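PDB 4A9V: PHOX, which catalyses the hydrolysis of phosphate monoesters as an alkaline phosphatase, using a complex iron-calcium cofactor carried by a beta-propeller. Local coordinates for residues E194-C199 / L267-H272; K214-S219 / I369-A374; N244-V249 / P261-A266. All blocks are in the same frame, centred on the assembly; numbering follows the deposited sequence.

Contact 1: residues E194-C199 / L267-H272. With FEO (mu-oxo-diiron), chain S.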
loop_
_atom_site.group_PDB
_atom_site.type_symbol
_atom_site.label_atom_id
_atom_site.label_comp_id
_atom_site.label_asym_id
_atom_site.label_seq_id
_atom_site.Cartn_x
_atom_site.Cartn_y
_atom_site.Cartn_z
ATOM N N GLU A 194 5.011 -5.874 -0.225
ATOM C CA GLU A 194 3.907 -6.491 -0.970
ATOM C C GLU A 194 4.447 -7.539 -1.960
ATOM O O GLU A 194 4.633 -8.688 -1.580
ATOM C CB GLU A 194 3.038 -5.422 -1.662
ATOM C CG GLU A 194 1.826 -5.996 -2.388
ATOM C CD GLU A 194 1.159 -5.000 -3.308
ATOM O OE1 GLU A 194 1.861 -4.111 -3.839
ATOM O OE2 GLU A 194 -0.051 -5.162 -3.560
ATOM N N ASN A 195 4.807 -7.140 -3.178
ATOM C CA ASN A 195 5.190 -8.108 -4.216
ATOM C C ASN A 195 6.670 -8.482 -4.154
ATOM O O ASN A 195 7.381 -8.539 -5.170
ATOM C CB ASN A 195 4.806 -7.580 -5.590
ATOM C CG ASN A 195 3.308 -7.572 -5.791
ATOM O OD1 ASN A 195 2.649 -8.596 -5.598
ATOM N ND2 ASN A 195 2.749 -6.408 -6.070
ATOM N N PHE A 196 7.107 -8.829 -2.952
ATOM C CA PHE A 196 8.508 -9.135 -2.709
ATOM C C PHE A 196 8.966 -10.366 -3.484
ATOM O O PHE A 196 10.120 -10.457 -3.888
ATOM C CB PHE A 196 8.779 -9.313 -1.209
ATOM C CG PHE A 196 8.148 -10.540 -0.612
ATOM C CD1 PHE A 196 6.835 -10.538 -0.178
ATOM C CD2 PHE A 196 8.895 -11.688 -0.436
ATOM C CE1 PHE A 196 6.267 -11.679 0.359
ATOM C CE2 PHE A 196 8.331 -12.830 0.093
ATOM C CZ PHE A 196 7.021 -12.827 0.507
ATOM N N THR A 197 8.061 -11.317 -3.681
ATOM C CA THR A 197 8.393 -12.570 -4.347
ATOM C C THR A 197 8.814 -12.354 -5.793
ATOM O O THR A 197 9.574 -13.155 -6.334
ATOM C CB THR A 197 7.204 -13.546 -4.310
ATOM O OG1 THR A 197 6.041 -12.890 -4.823
ATOM C CG2 THR A 197 6.919 -14.003 -2.893
ATOM N N ASP A 198 8.342 -11.271 -6.410
ATOM C CA ASP A 198 8.669 -10.957 -7.806
ATOM C C ASP A 198 10.177 -10.872 -8.014
ATOM O O ASP A 198 10.666 -11.055 -9.131
ATOM C CB ASP A 198 8.061 -9.611 -8.205
ATOM C CG ASP A 198 6.548 -9.642 -8.307
ATOM O OD1 ASP A 198 5.927 -10.689 -8.019
ATOM O OD2 ASP A 198 5.979 -8.595 -8.684
ATOM N N CYS A 199 10.887 -10.476 -6.961
ATOM C CA CYS A 199 12.302 -10.128 -7.040
ATOM C C CYS A 199 13.221 -11.338 -6.984
ATOM O O CYS A 199 14.426 -11.195 -7.155
ATOM C CB CYS A 199 12.647 -9.174 -5.901
ATOM S SG CYS A 199 11.743 -7.623 -5.965
ATOM N N LEU A 267 3.061 -9.598 12.988
ATOM C CA LEU A 267 1.993 -9.155 12.094
ATOM C C LEU A 267 1.869 -10.038 10.848
ATOM O O LEU A 267 0.959 -9.843 10.043
ATOM C CB LEU A 267 2.185 -7.683 11.703
ATOM C CG LEU A 267 1.676 -6.644 12.707
ATOM C CD1 LEU A 267 2.345 -6.763 14.073
ATOM C CD2 LEU A 267 1.862 -5.241 12.144
ATOM N N GLY A 268 2.698 -11.077 10.754
ATOM C CA GLY A 268 2.534 -12.096 9.721
ATOM C C GLY A 268 3.229 -11.764 8.410
ATOM O O GLY A 268 3.514 -10.594 8.126
ATOM N N ARG A 269 3.496 -12.803 7.623
ATOM C CA ARG A 269 4.163 -12.668 6.333
ATOM C C ARG A 269 3.176 -12.962 5.210
ATOM O O ARG A 269 2.550 -14.026 5.186
ATOM C CB ARG A 269 5.352 -13.634 6.248
ATOM C CG ARG A 269 6.012 -13.672 4.882
ATOM C CD ARG A 269 7.327 -14.421 4.953
ATOM N NE ARG A 269 7.838 -14.778 3.635
ATOM C CZ ARG A 269 7.499 -15.873 2.964
ATOM N NH1 ARG A 269 6.615 -16.727 3.456
ATOM N NH2 ARG A 269 8.000 -16.077 1.758
ATOM N N PHE A 270 3.029 -12.005 4.301
ATOM C CA PHE A 270 2.152 -12.096 3.140
ATOM C C PHE A 270 2.417 -10.842 2.298
ATOM O O PHE A 270 3.408 -10.148 2.534
ATOM C CB PHE A 270 0.655 -12.305 3.518
ATOM C CG PHE A 270 0.112 -11.346 4.558
ATOM C CD1 PHE A 270 -0.478 -10.149 4.179
ATOM C CD2 PHE A 270 -0.024 -11.753 5.878
ATOM C CE1 PHE A 270 -1.104 -9.340 5.109
ATOM C CE2 PHE A 270 -0.647 -10.952 6.809
ATOM C CZ PHE A 270 -1.214 -9.761 6.421
ATOM N N LYS A 271 1.639 -10.631 1.243
ATOM C CA LYS A 271 1.892 -9.518 0.340
ATOM C C LYS A 271 1.132 -8.281 0.839
ATOM O O LYS A 271 0.021 -7.974 0.401
ATOM C CB LYS A 271 1.566 -9.915 -1.100
ATOM C CG LYS A 271 2.433 -11.072 -1.541
ATOM C CD LYS A 271 2.303 -11.450 -3.003
ATOM C CE LYS A 271 3.079 -12.731 -3.261
ATOM N NZ LYS A 271 2.947 -13.216 -4.659
ATOM N N HIS A 272 1.699 -7.669 1.875
ATOM C CA HIS A 272 1.030 -6.605 2.618
ATOM C C HIS A 272 0.800 -5.390 1.756
ATOM O O HIS A 272 1.754 -4.830 1.217
ATOM C CB HIS A 272 1.904 -6.173 3.789
ATOM C CG HIS A 272 2.013 -7.187 4.890
ATOM N ND1 HIS A 272 1.142 -7.218 5.925
ATOM C CD2 HIS A 272 2.957 -8.167 5.141
ATOM C CE1 HIS A 272 1.507 -8.180 6.783
ATOM N NE2 HIS A 272 2.610 -8.762 6.309
HETATM FE FE1 FEO S . 1.378 -2.204 -4.385
HETATM FE FE2 FEO S . -1.617 -3.944 -4.137
HETATM O O FEO S . -0.522 -2.474 -4.741
HETATM O O HOH W 1 3.691 -11.103 -6.335
HETATM O O HOH W 2 0.955 -0.201 -5.073
HETATM O O HOH W 3 1.438 -2.847 -6.560
#
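In the diiron site Glu-194, a ligand of both irons, lies against Lys-271 and His-272. Glu-194 bridges the mu-oxo-diiron cluster: OE1 meets the first iron at 2.0 Å and OE2 the second at 2.1 Å, so one carboxylate spans both metals. Its CG lies anti to the backbone N (chi1 -177°), and the extended chain carries the carboxylate from the backbone to the cluster. Glu-90 and Cys-179 join it on the first iron, and Glu-273, Asp-292 and Glu-387 on the second. Behind the carboxylate, Glu-194 CB presses on His-272 O at 3.2 Å, a buried carbonyl for which the model holds no polar partner.

The two segments are irregular loops of the propeller, one following strand 189-193 and the other strand 262-264, and inverse gamma turns centred on Asn-195 and Lys-271 kink them near their closest approach. Beyond CG the Lys-271 chain is extended and crosses the side chains of Asn-195 and Thr-197 at about a right angle. Its CG rests 3.2 Å from Glu-194 O, and its NZ donates a hydrogen bond to Thr-197 OG1 at 3.1 Å. The ammonium also donates to a water 2.8 Å from NZ, bonds to Tyr-216 O, and forms a salt bridge with Glu-293, which probably offsets its buried charge. Arg-269 NH2 reaches the edge of the Phe-196 ring, 3.6 Å from CZ. The ring and guanidinium planes are 64° apart, and the guanidinium is steadied by the carbonyls of Ile-369 and Leu-243.

Contact 2: residues K214-S219 / I369-A374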
loop_
_atom_site.group_PDB
_atom_site.type_symbol
_atom_site.label_atom_id
_atom_site.label_comp_id
_atom_site.label_asym_id
_atom_site.label_seq_id
_atom_site.Cartn_x
_atom_site.Cartn_y
_atom_site.Cartn_z
ATOM N N LYS A 214 5.481 -22.190 -3.176
ATOM C CA LYS A 214 4.513 -22.102 -4.260
ATOM C C LYS A 214 3.313 -21.232 -3.891
ATOM O O LYS A 214 2.843 -20.450 -4.711
ATOM C CB LYS A 214 4.057 -23.500 -4.677
ATOM C CG LYS A 214 5.119 -24.252 -5.452
ATOM C CD LYS A 214 4.636 -25.604 -5.924
ATOM C CE LYS A 214 5.685 -26.256 -6.799
ATOM N NZ LYS A 214 5.276 -27.623 -7.192
ATOM N N ARG A 215 2.845 -21.329 -2.650
ATOM C CA ARG A 215 1.682 -20.552 -2.233
ATOM C C ARG A 215 1.981 -19.051 -2.266
ATOM O O ARG A 215 1.076 -18.237 -2.463
ATOM C CB ARG A 215 1.214 -20.990 -0.838
ATOM C CG ARG A 215 0.120 -20.127 -0.228
ATOM C CD ARG A 215 -1.173 -20.118 -1.041
ATOM N NE ARG A 215 -2.218 -19.309 -0.407
ATOM C CZ ARG A 215 -2.982 -19.728 0.597
ATOM N NH1 ARG A 215 -2.893 -20.981 1.022
ATOM N NH2 ARG A 215 -3.870 -18.912 1.142
ATOM N N TYR A 216 3.239 -18.682 -2.049
ATOM C CA TYR A 216 3.629 -17.285 -2.088
ATOM C C TYR A 216 4.039 -16.824 -3.486
ATOM O O TYR A 216 4.193 -15.628 -3.715
ATOM C CB TYR A 216 4.717 -17.009 -1.048
ATOM C CG TYR A 216 4.170 -16.888 0.364
ATOM C CD1 TYR A 216 3.693 -17.996 1.052
ATOM C CD2 TYR A 216 4.058 -15.650 0.973
ATOM C CE1 TYR A 216 3.144 -17.868 2.318
ATOM C CE2 TYR A 216 3.513 -15.513 2.238
ATOM C CZ TYR A 216 3.059 -16.627 2.910
ATOM O OH TYR A 216 2.485 -16.535 4.157
ATOM N N GLY A 217 4.119 -17.748 -4.440
ATOM C CA GLY A 217 4.139 -17.382 -5.852
ATOM C C GLY A 217 5.523 -17.133 -6.432
ATOM O O GLY A 217 5.644 -16.535 -7.500
ATOM N N VAL A 218 6.561 -17.652 -5.792
ATOM C CA VAL A 218 7.913 -17.523 -6.334
ATOM C C VAL A 218 8.072 -18.350 -7.606
ATOM O O VAL A 218 7.417 -19.379 -7.764
ATOM C CB VAL A 218 8.975 -17.913 -5.283
ATOM C CG1 VAL A 218 8.929 -19.399 -4.985
ATOM C CG2 VAL A 218 10.363 -17.465 -5.700
ATOM N N SER A 219 8.905 -17.865 -8.529
ATOM C CA SER A 219 9.241 -18.590 -9.746
ATOM C C SER A 219 10.742 -18.518 -9.971
ATOM O O SER A 219 11.410 -17.610 -9.487
ATOM C CB SER A 219 8.525 -17.978 -10.951
ATOM O OG SER A 219 9.101 -16.726 -11.294
ATOM N N ILE A 369 5.372 -17.003 9.497
ATOM C CA ILE A 369 6.113 -17.028 8.241
ATOM C C ILE A 369 5.211 -17.543 7.114
ATOM O O ILE A 369 5.296 -17.083 5.976
ATOM C CB ILE A 369 7.390 -17.884 8.386
ATOM C CG1 ILE A 369 8.337 -17.271 9.425
ATOM C CG2 ILE A 369 8.098 -18.036 7.049
ATOM C CD1 ILE A 369 9.415 -18.219 9.909
ATOM N N HIS A 370 4.348 -18.497 7.453
ATOM C CA HIS A 370 3.423 -19.109 6.506
ATOM C C HIS A 370 1.994 -18.775 6.847
ATOM O O HIS A 370 1.093 -19.609 6.732
ATOM C CB HIS A 370 3.643 -20.615 6.476
ATOM C CG HIS A 370 5.003 -20.997 5.976
ATOM N ND1 HIS A 370 5.615 -22.147 6.317
ATOM C CD2 HIS A 370 5.858 -20.344 5.094
ATOM C CE1 HIS A 370 6.807 -22.218 5.697
ATOM N NE2 HIS A 370 6.958 -21.109 4.956
ATOM N N ALA A 371 1.743 -17.499 7.121
ATOM C CA ALA A 371 0.421 -17.052 7.533
ATOM C C ALA A 371 -0.659 -17.403 6.508
ATOM O O ALA A 371 -1.780 -17.721 6.888
ATOM C CB ALA A 371 0.437 -15.565 7.809
ATOM N N ARG A 372 -0.341 -17.333 5.214
ATOM C CA ARG A 372 -1.330 -17.673 4.196
ATOM C C ARG A 372 -1.830 -19.101 4.400
ATOM O O ARG A 372 -3.016 -19.384 4.229
ATOM C CB ARG A 372 -0.727 -17.547 2.797
ATOM C CG ARG A 372 -0.583 -16.122 2.292
ATOM C CD ARG A 372 -0.112 -16.100 0.848
ATOM N NE ARG A 372 -0.218 -14.772 0.279
ATOM C CZ ARG A 372 0.003 -14.485 -0.994
ATOM N NH1 ARG A 372 0.452 -15.412 -1.834
ATOM N NH2 ARG A 372 -0.265 -13.270 -1.433
ATOM N N LEU A 373 -0.901 -20.024 4.628
ATOM C CA LEU A 373 -1.244 -21.429 4.794
ATOM C C LEU A 373 -2.058 -21.638 6.059
ATOM O O LEU A 373 -2.988 -22.429 6.078
ATOM C CB LEU A 373 0.019 -22.290 4.832
ATOM C CG LEU A 373 0.736 -22.402 3.490
ATOM C CD1 LEU A 373 1.993 -23.243 3.650
ATOM C CD2 LEU A 373 -0.169 -23.019 2.437
ATOM N N ALA A 374 -1.689 -20.951 7.134
ATOM C CA ALA A 374 -2.419 -21.081 8.390
ATOM C C ALA A 374 -3.848 -20.553 8.231
ATOM O O ALA A 374 -4.806 -21.152 8.727
ATOM C CB ALA A 374 -1.689 -20.343 9.504
#
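Arg-372 passes between two flat groups, the ring of Tyr-216 and the guanidinium of Arg-215, and illustrates how one long side chain can pack through its methylenes while bonding through its end. Its CD stands over the middle of the Tyr-216 ring, 3.9 Å from the centroid and 12° off the normal, a CH-pi contact. The guanidinium itself is farther off, and its cation-pi attraction to this ring is weak at most. On the other flank, Arg-372 CB lies over one face of the Arg-215 guanidinium, 3.8 Å from NH2, where a bend at chi2 (62°) folds that chain. At its end, Arg-372 NH1 donates within its own plane to Arg-215 O at 3.0 Å.

The phenol reaches back in return: Arg-372 N points almost straight at Tyr-216 OH (3.1 Å), which thus accepts a first-turn N-H of helix 371-377. The same hydroxyl hydrogen-bonds to Arg-269 O, which probably fixes how it is turned. The two arginines lie among acids, Arg-372 paired with Asp-291 and Glu-293 and Arg-215 with Glu-296, which would offset their like charges.

Helix 211-216 ends here in a Schellman motif at Gly-217, and its last residues meet the start of helix 371-377. Arg-269 makes a cation-pi contact with the other face of Tyr-216, while strand 296-303 supplies Phe-297 beside Arg-215 and Tyr-299 beside Arg-372.

Contact 3: residues N244-V249 / P261-A266. With EDO (1,2-ethanediol), chain M.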
loop_
_atom_site.group_PDB
_atom_site.type_symbol
_atom_site.label_atom_id
_atom_site.label_comp_id
_atom_site.label_asym_id
_atom_site.label_seq_id
_atom_site.Cartn_x
_atom_site.Cartn_y
_atom_site.Cartn_z
ATOM N N ASN A 244 11.991 -15.854 3.049
ATOM C CA ASN A 244 11.243 -15.768 4.297
ATOM C C ASN A 244 11.484 -14.471 5.056
ATOM O O ASN A 244 10.736 -14.143 5.976
ATOM C CB ASN A 244 11.578 -16.948 5.201
ATOM C CG ASN A 244 11.198 -18.267 4.588
ATOM O OD1 ASN A 244 10.242 -18.350 3.824
ATOM N ND2 ASN A 244 11.961 -19.305 4.899
ATOM N N ARG A 245 12.521 -13.736 4.664
ATOM C CA ARG A 245 12.972 -12.555 5.390
ATOM C C ARG A 245 12.397 -11.265 4.786
ATOM O O ARG A 245 12.758 -10.162 5.204
ATOM C CB ARG A 245 14.499 -12.541 5.437
ATOM C CG ARG A 245 15.046 -13.642 6.347
ATOM C CD ARG A 245 16.324 -14.284 5.844
ATOM N NE ARG A 245 17.410 -13.326 5.652
ATOM C CZ ARG A 245 18.180 -12.864 6.628
ATOM N NH1 ARG A 245 18.011 -13.284 7.873
ATOM N NH2 ARG A 245 19.123 -11.975 6.357
ATOM N N HIS A 246 11.405 -11.437 3.915
ATOM C CA HIS A 246 10.659 -10.358 3.281
ATOM C C HIS A 246 9.208 -10.760 3.205
ATOM O O HIS A 246 8.862 -11.936 3.385
ATOM C CB HIS A 246 11.227 -10.070 1.889
ATOM C CG HIS A 246 12.691 -9.744 1.906
ATOM N ND1 HIS A 246 13.154 -8.515 2.240
ATOM C CD2 HIS A 246 13.799 -10.577 1.817
ATOM C CE1 HIS A 246 14.499 -8.566 2.319
ATOM N NE2 HIS A 246 14.891 -9.827 2.075
ATOM N N GLY A 247 8.338 -9.773 2.998
ATOM C CA GLY A 247 6.896 -9.962 3.132
ATOM C C GLY A 247 6.360 -9.593 4.510
ATOM O O GLY A 247 5.345 -10.139 4.951
ATOM N N TRP A 248 7.001 -8.618 5.153
ATOM C CA TRP A 248 6.652 -8.204 6.513
ATOM C C TRP A 248 6.270 -6.748 6.554
ATOM O O TRP A 248 6.530 -5.983 5.615
ATOM C CB TRP A 248 7.844 -8.443 7.439
ATOM C CG TRP A 248 8.352 -9.864 7.421
ATOM C CD1 TRP A 248 9.456 -10.356 6.739
ATOM C CD2 TRP A 248 7.789 -11.015 8.128
ATOM N NE1 TRP A 248 9.609 -11.705 6.967
ATOM C CE2 TRP A 248 8.646 -12.147 7.817
ATOM C CE3 TRP A 248 6.707 -11.203 8.978
ATOM C CZ2 TRP A 248 8.446 -13.389 8.390
ATOM C CZ3 TRP A 248 6.488 -12.471 9.514
ATOM C CH2 TRP A 248 7.352 -13.535 9.239
ATOM N N VAL A 249 5.627 -6.364 7.648
ATOM C CA VAL A 249 5.456 -4.972 8.023
ATOM C C VAL A 249 6.706 -4.526 8.772
ATOM O O VAL A 249 7.182 -5.210 9.676
ATOM C CB VAL A 249 4.214 -4.804 8.910
ATOM C CG1 VAL A 249 4.040 -3.347 9.307
ATOM C CG2 VAL A 249 2.977 -5.299 8.178
ATOM N N PRO A 261 15.451 0.190 11.318
ATOM C CA PRO A 261 14.073 -0.278 11.199
ATOM C C PRO A 261 13.942 -1.759 11.516
ATOM O O PRO A 261 14.913 -2.520 11.429
ATOM C CB PRO A 261 13.728 0.004 9.731
ATOM C CG PRO A 261 14.686 1.082 9.320
ATOM C CD PRO A 261 15.952 0.751 10.053
ATOM N N VAL A 262 12.722 -2.141 11.887
ATOM C CA VAL A 262 12.461 -3.456 12.462
ATOM C C VAL A 262 11.316 -4.144 11.724
ATOM O O VAL A 262 10.200 -3.623 11.665
ATOM C CB VAL A 262 12.077 -3.349 13.947
ATOM C CG1 VAL A 262 11.904 -4.739 14.540
ATOM C CG2 VAL A 262 13.116 -2.556 14.726
ATOM N N LYS A 263 11.580 -5.349 11.225
ATOM C CA LYS A 263 10.531 -6.192 10.650
ATOM C C LYS A 263 9.742 -6.861 11.765
ATOM O O LYS A 263 10.302 -7.572 12.602
ATOM C CB LYS A 263 11.129 -7.226 9.702
ATOM C CG LYS A 263 12.012 -6.596 8.632
ATOM C CD LYS A 263 11.930 -7.296 7.284
ATOM C CE LYS A 263 12.794 -6.580 6.261
ATOM N NZ LYS A 263 12.656 -7.138 4.887
ATOM N N ARG A 264 8.441 -6.596 11.798
ATOM C CA ARG A 264 7.591 -6.983 12.918
ATOM C C ARG A 264 6.874 -8.298 12.585
ATOM O O ARG A 264 5.772 -8.307 12.034
ATOM C CB ARG A 264 6.587 -5.870 13.227
ATOM C CG ARG A 264 7.243 -4.586 13.710
ATOM C CD ARG A 264 7.943 -4.769 15.048
ATOM N NE ARG A 264 8.479 -3.513 15.561
ATOM C CZ ARG A 264 9.247 -3.409 16.641
ATOM N NH1 ARG A 264 9.519 -4.480 17.374
ATOM N NH2 ARG A 264 9.733 -2.233 16.989
ATOM N N THR A 265 7.511 -9.420 12.905
ATOM C CA THR A 265 7.010 -10.713 12.459
ATOM C C THR A 265 5.684 -11.134 13.107
ATOM O O THR A 265 4.984 -11.981 12.552
ATOM C CB THR A 265 8.054 -11.843 12.577
ATOM O OG1 THR A 265 8.381 -12.084 13.953
ATOM C CG2 THR A 265 9.312 -11.509 11.781
ATOM N N ALA A 266 5.311 -10.541 14.240
ATOM C CA ALA A 266 4.022 -10.862 14.846
ATOM C C ALA A 266 2.845 -10.495 13.947
ATOM O O ALA A 266 1.743 -11.002 14.138
ATOM C CB ALA A 266 3.871 -10.197 16.206
HETATM C C1 EDO M . 11.101 1.788 14.920
HETATM O O1 EDO M . 10.862 2.693 16.005
HETATM C C2 EDO M . 10.725 0.376 15.354
HETATM O O2 EDO M . 10.466 0.375 16.764
HETATM O O HOH W 4 4.683 -8.386 9.437
#
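Arg-245 O is the first atom along 244-249 to be gripped from the other segment: Lys-263 NZ donates to it at 3.0 Å, in the carbonyl plane, a bend at chi2 (-144°) helping to bring it there. His-246 follows, with ND1 also 3.0 Å from Lys-263 NZ and NE2 turned to Glu-242. Thr-265 CG2 sits over the six-membered ring of Trp-248, 3.6 Å from its centroid and 7° off the normal, while the Lys-263 side chain crosses that of Trp-248 at about a right angle, CD nearest CD1. Trp-248 NE1 loops back to Asn-244 O at 2.9 Å, which helps fix the ring's rotation. Replacing Trp-248 with an alanine would probably leave the Thr-265 methyl without its aromatic face, open a gap beside Lys-263 and strip Asn-244 O of its donor. Val-249 begins strand 249-252, antiparallel to 262-264: its O takes Arg-264 N at 2.8 Å in a nearly straight bond. The reciprocal link runs through a water, 2.9 Å from Val-249 N and 2.8 Å from Arg-264 O. Lys-263 brings a charge into this buried contact; Glu-193 answers with a salt bridge and also accepts Trp-248 N, so carboxylate and carbonyl probably offset the ammonium's burial cost.

How the contacts relate
Read from the N terminus, 194-199 opens the loop that contact 1 closes at 267-272, beside the diiron cluster. Before it closes, 214-219 opens a longer one, which contact 2 completes only at 369-374; contacts 1 and 2 therefore cross. Contact 3, joining 244-249 to 261-266, is nested inside both, and its second segment runs straight on into 267-272. Segment 267-272 is the common neighbour: Arg-269 NE and Phe-270 N probably bond to the carbonyls of His-246 and Gly-247 in contact 3, and Arg-269 also meets Tyr-216 and Ile-369 of contact 2. The three contacts thereby tie the sheet holding strands 249-252 and 262-264 to the metal-site loops and to the outlying helices 211-216 and 371-377.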